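Local coordinates for pfam DUF1093 family protein (Bacillus subtilis, PDB 3NPP) that is of unknown function but, as a small DUF1093-family protein made with a signal sequence, probably acts outside the cytoplasm, at residues Val44-Gly49 with Leu58-Lys63. Sequence-based numbering, arbitrary orientation.
Sequences VTFFAG and LKVKAK
V60 sets its two methyls against V44 and F46 where two antiparallel three-stranded sheets pack across each other, with strands 44-48 and 58-63 nearly perpendicular. These strands cross at 105°, which confines the contact to four side chains; their axes pass 9.2 Å apart, and no hydrogen bond joins the segments. V60 is the forked bump: a branched residue offers two prongs from one CB. Its rotation (chi1 -174°) turns CG1 to V44 and puts CG2, beside the backbone N, over the F46 ring. V60 CG1 meets V44 CG2 at 3.8 Å, fitting between that methyl and the base of the F46 side chain; compact V44 suits the spot by offering a single methyl. The other prong, V60 CG2, makes a CH-pi contact with one face of the F46 ring, 4.0 Å from the centroid and 13° off the ring normal. A flat ring suits this place because its broad face accepts a methyl while its far end reaches L58. Replacing F46 by an alanine removes the ring, which would probably deprive V60 CG2 of the surface it rests on and open a gap beside L58. Around this patch I16 and L52 touch both F46 and L58, and V67 touches both V44 and V60, extending the apolar layer. Leucine's longer branched chain lets L58 span to the ring's far end, where its CD2 approaches obliquely, 3.4 Å from F46 CE2 and slightly farther from F46 CZ.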
ATOM      1  N   VAL A  44     -10.984 -10.390   4.772  1.00 26.25           N
ATOM      2  CA  VAL A  44     -10.336  -9.174   5.224  1.00 25.37           C
ATOM      3  C   VAL A  44     -10.150  -9.221   6.752  1.00 25.46           C
ATOM      4  O   VAL A  44     -11.069  -9.575   7.474  1.00 26.04           O
ATOM      5  CB  VAL A  44     -11.124  -7.919   4.746  1.00 25.14           C
ATOM      6  CG1 VAL A  44     -12.583  -7.924   5.230  1.00 24.74           C
ATOM      7  CG2 VAL A  44     -10.393  -6.647   5.142  1.00 24.35           C
ATOM      8  N   THR A  45      -8.938  -8.919   7.199  1.00 24.39           N
ATOM      9  CA  THR A  45      -8.599  -8.688   8.582  1.00 23.94           C
ATOM     10  C   THR A  45      -8.352  -7.198   8.754  1.00 23.03           C
ATOM     11  O   THR A  45      -7.564  -6.633   8.032  1.00 23.92           O
ATOM     12  CB  THR A  45      -7.346  -9.452   8.947  1.00 25.04           C
ATOM     13  OG1 THR A  45      -7.650 -10.837   8.923  1.00 24.57           O
ATOM     14  CG2 THR A  45      -6.815  -9.073  10.333  1.00 25.13           C
ATOM     15  N   PHE A  46      -9.038  -6.577   9.705  1.00 21.50           N
ATOM     16  CA  PHE A  46      -8.902  -5.181   9.963  1.00 20.95           C
ATOM     17  C   PHE A  46      -9.157  -4.900  11.440  1.00 21.91           C
ATOM     18  O   PHE A  46      -9.685  -5.767  12.174  1.00 21.61           O
ATOM     19  CB  PHE A  46      -9.853  -4.395   9.083  1.00 21.06           C
ATOM     20  CG  PHE A  46     -11.324  -4.667   9.359  1.00 21.52           C
ATOM     21  CD1 PHE A  46     -11.962  -5.753   8.785  1.00 21.59           C
ATOM     22  CD2 PHE A  46     -12.053  -3.829  10.194  1.00 21.60           C
ATOM     23  CE1 PHE A  46     -13.284  -5.982   9.028  1.00 23.59           C
ATOM     24  CE2 PHE A  46     -13.380  -4.068  10.460  1.00 21.09           C
ATOM     25  CZ  PHE A  46     -14.002  -5.121   9.883  1.00 22.75           C
ATOM     26  N   PHE A  47      -8.789  -3.696  11.871  1.00 21.99           N
ATOM     27  CA  PHE A  47      -8.888  -3.303  13.286  1.00 23.16           C
ATOM     28  C   PHE A  47      -9.676  -2.009  13.405  1.00 23.39           C
ATOM     29  O   PHE A  47      -9.538  -1.136  12.561  1.00 23.38           O
ATOM     30  CB  PHE A  47      -7.506  -3.114  13.902  1.00 23.16           C
ATOM     31  CG  PHE A  47      -6.696  -4.360  13.952  1.00 24.60           C
ATOM     32  CD1 PHE A  47      -6.024  -4.811  12.821  1.00 24.73           C
ATOM     33  CD2 PHE A  47      -6.576  -5.081  15.129  1.00 25.80           C
ATOM     34  CE1 PHE A  47      -5.269  -5.976  12.852  1.00 24.04           C
ATOM     35  CE2 PHE A  47      -5.817  -6.237  15.173  1.00 27.01           C
ATOM     36  CZ  PHE A  47      -5.160  -6.682  14.027  1.00 26.68           C
ATOM     37  N   ALA A  48     -10.503  -1.892  14.441  1.00 23.32           N
ATOM     38  CA  ALA A  48     -11.165  -0.632  14.766  1.00 23.72           C
ATOM     39  C   ALA A  48     -10.766  -0.232  16.173  1.00 24.71           C
ATOM     40  O   ALA A  48     -10.462  -1.084  17.003  1.00 26.58           O
ATOM     41  CB  ALA A  48     -12.698  -0.780  14.640  1.00 23.09           C
ATOM     42  N   GLY A  49     -10.780   1.070  16.448  1.00 25.71           N
ATOM     43  CA  GLY A  49     -10.493   1.612  17.778  1.00 26.23           C
ATOM     44  C   GLY A  49     -11.630   1.518  18.776  1.00 28.56           C
ATOM     45  O   GLY A  49     -11.512   2.065  19.881  1.00 28.03           O
ATOM     46  N   LEU A  58     -19.858  -2.671   6.792  1.00 23.26           N
ATOM     47  CA  LEU A  58     -18.614  -1.908   6.745  1.00 23.50           C
ATOM     48  C   LEU A  58     -18.023  -1.980   5.344  1.00 23.12           C
ATOM     49  O   LEU A  58     -18.176  -3.000   4.663  1.00 22.65           O
ATOM     50  CB  LEU A  58     -17.597  -2.460   7.760  1.00 24.21           C
ATOM     51  CG  LEU A  58     -17.224  -1.556   8.943  1.00 25.71           C
ATOM     52  CD1 LEU A  58     -18.457  -1.339   9.889  1.00 22.12           C
ATOM     53  CD2 LEU A  58     -16.033  -2.148   9.717  1.00 23.67           C
ATOM     54  N   LYS A  59     -17.391  -0.884   4.929  1.00 21.93           N
ATOM     55  CA  LYS A  59     -16.532  -0.831   3.759  1.00 22.61           C
ATOM     56  C   LYS A  59     -15.057  -0.701   4.263  1.00 21.79           C
ATOM     57  O   LYS A  59     -14.723   0.254   4.959  1.00 20.48           O
ATOM     58  CB  LYS A  59     -16.927   0.381   2.897  1.00 23.36           C
ATOM     59  CG  LYS A  59     -16.068   0.595   1.628  1.00 26.38           C
ATOM     60  CD  LYS A  59     -16.496   1.869   0.837  1.00 29.60           C
ATOM     61  CE  LYS A  59     -16.137   3.207   1.595  1.00 34.33           C
ATOM     62  NZ  LYS A  59     -14.649   3.625   2.183  1.00 27.40           N
ATOM     63  N   VAL A  60     -14.196  -1.642   3.871  1.00 21.78           N
ATOM     64  CA  VAL A  60     -12.774  -1.621   4.229  1.00 21.84           C
ATOM     65  C   VAL A  60     -11.970  -1.339   2.960  1.00 22.07           C
ATOM     66  O   VAL A  60     -11.993  -2.140   2.023  1.00 22.90           O
ATOM     67  CB  VAL A  60     -12.340  -2.957   4.860  1.00 21.79           C
ATOM     68  CG1 VAL A  60     -10.945  -2.904   5.348  1.00 22.96           C
ATOM     69  CG2 VAL A  60     -13.270  -3.319   6.030  1.00 23.42           C
ATOM     70  N   LYS A  61     -11.241  -0.217   2.945  1.00 21.72           N
ATOM     71  CA  LYS A  61     -10.521   0.235   1.759  1.00 20.99           C
ATOM     72  C   LYS A  61      -9.099  -0.293   1.828  1.00 21.43           C
ATOM     73  O   LYS A  61      -8.444  -0.202   2.890  1.00 21.06           O
ATOM     74  CB  LYS A  61     -10.524   1.743   1.696  1.00 20.79           C
ATOM     75  CG  LYS A  61      -9.835   2.334   0.474  1.00 22.26           C
ATOM     76  CD  LYS A  61      -9.930   3.827   0.425  1.00 24.80           C
ATOM     77  CE  LYS A  61      -9.022   4.525   1.427  1.00 25.02           C
ATOM     78  NZ  LYS A  61      -9.297   5.994   1.485  1.00 21.09           N
ATOM     79  N   ALA A  62      -8.626  -0.835   0.702  1.00 21.24           N
ATOM     80  CA  ALA A  62      -7.325  -1.427   0.596  1.00 21.85           C
ATOM     81  C   ALA A  62      -6.610  -0.857  -0.598  1.00 22.42           C
ATOM     82  O   ALA A  62      -7.240  -0.402  -1.557  1.00 21.71           O
ATOM     83  CB  ALA A  62      -7.431  -2.949   0.478  1.00 22.80           C
ATOM     84  N   LYS A  63      -5.288  -0.828  -0.509  1.00 23.20           N
ATOM     85  CA  LYS A  63      -4.394  -0.556  -1.648  1.00 24.22           C
ATOM     86  C   LYS A  63      -3.544  -1.787  -1.786  1.00 24.04           C
ATOM     87  O   LYS A  63      -2.880  -2.182  -0.817  1.00 24.94           O
ATOM     88  CB  LYS A  63      -3.496   0.650  -1.371  1.00 24.89           C
ATOM     89  CG  LYS A  63      -4.205   1.890  -0.896  1.00 28.27           C
ATOM     90  CD  LYS A  63      -5.145   2.501  -1.910  1.00 32.12           C
ATOM     91  CE  LYS A  63      -5.937   3.680  -1.276  1.00 33.67           C
ATOM     92  NZ  LYS A  63      -5.004   4.782  -0.800  1.00 29.85           N
TER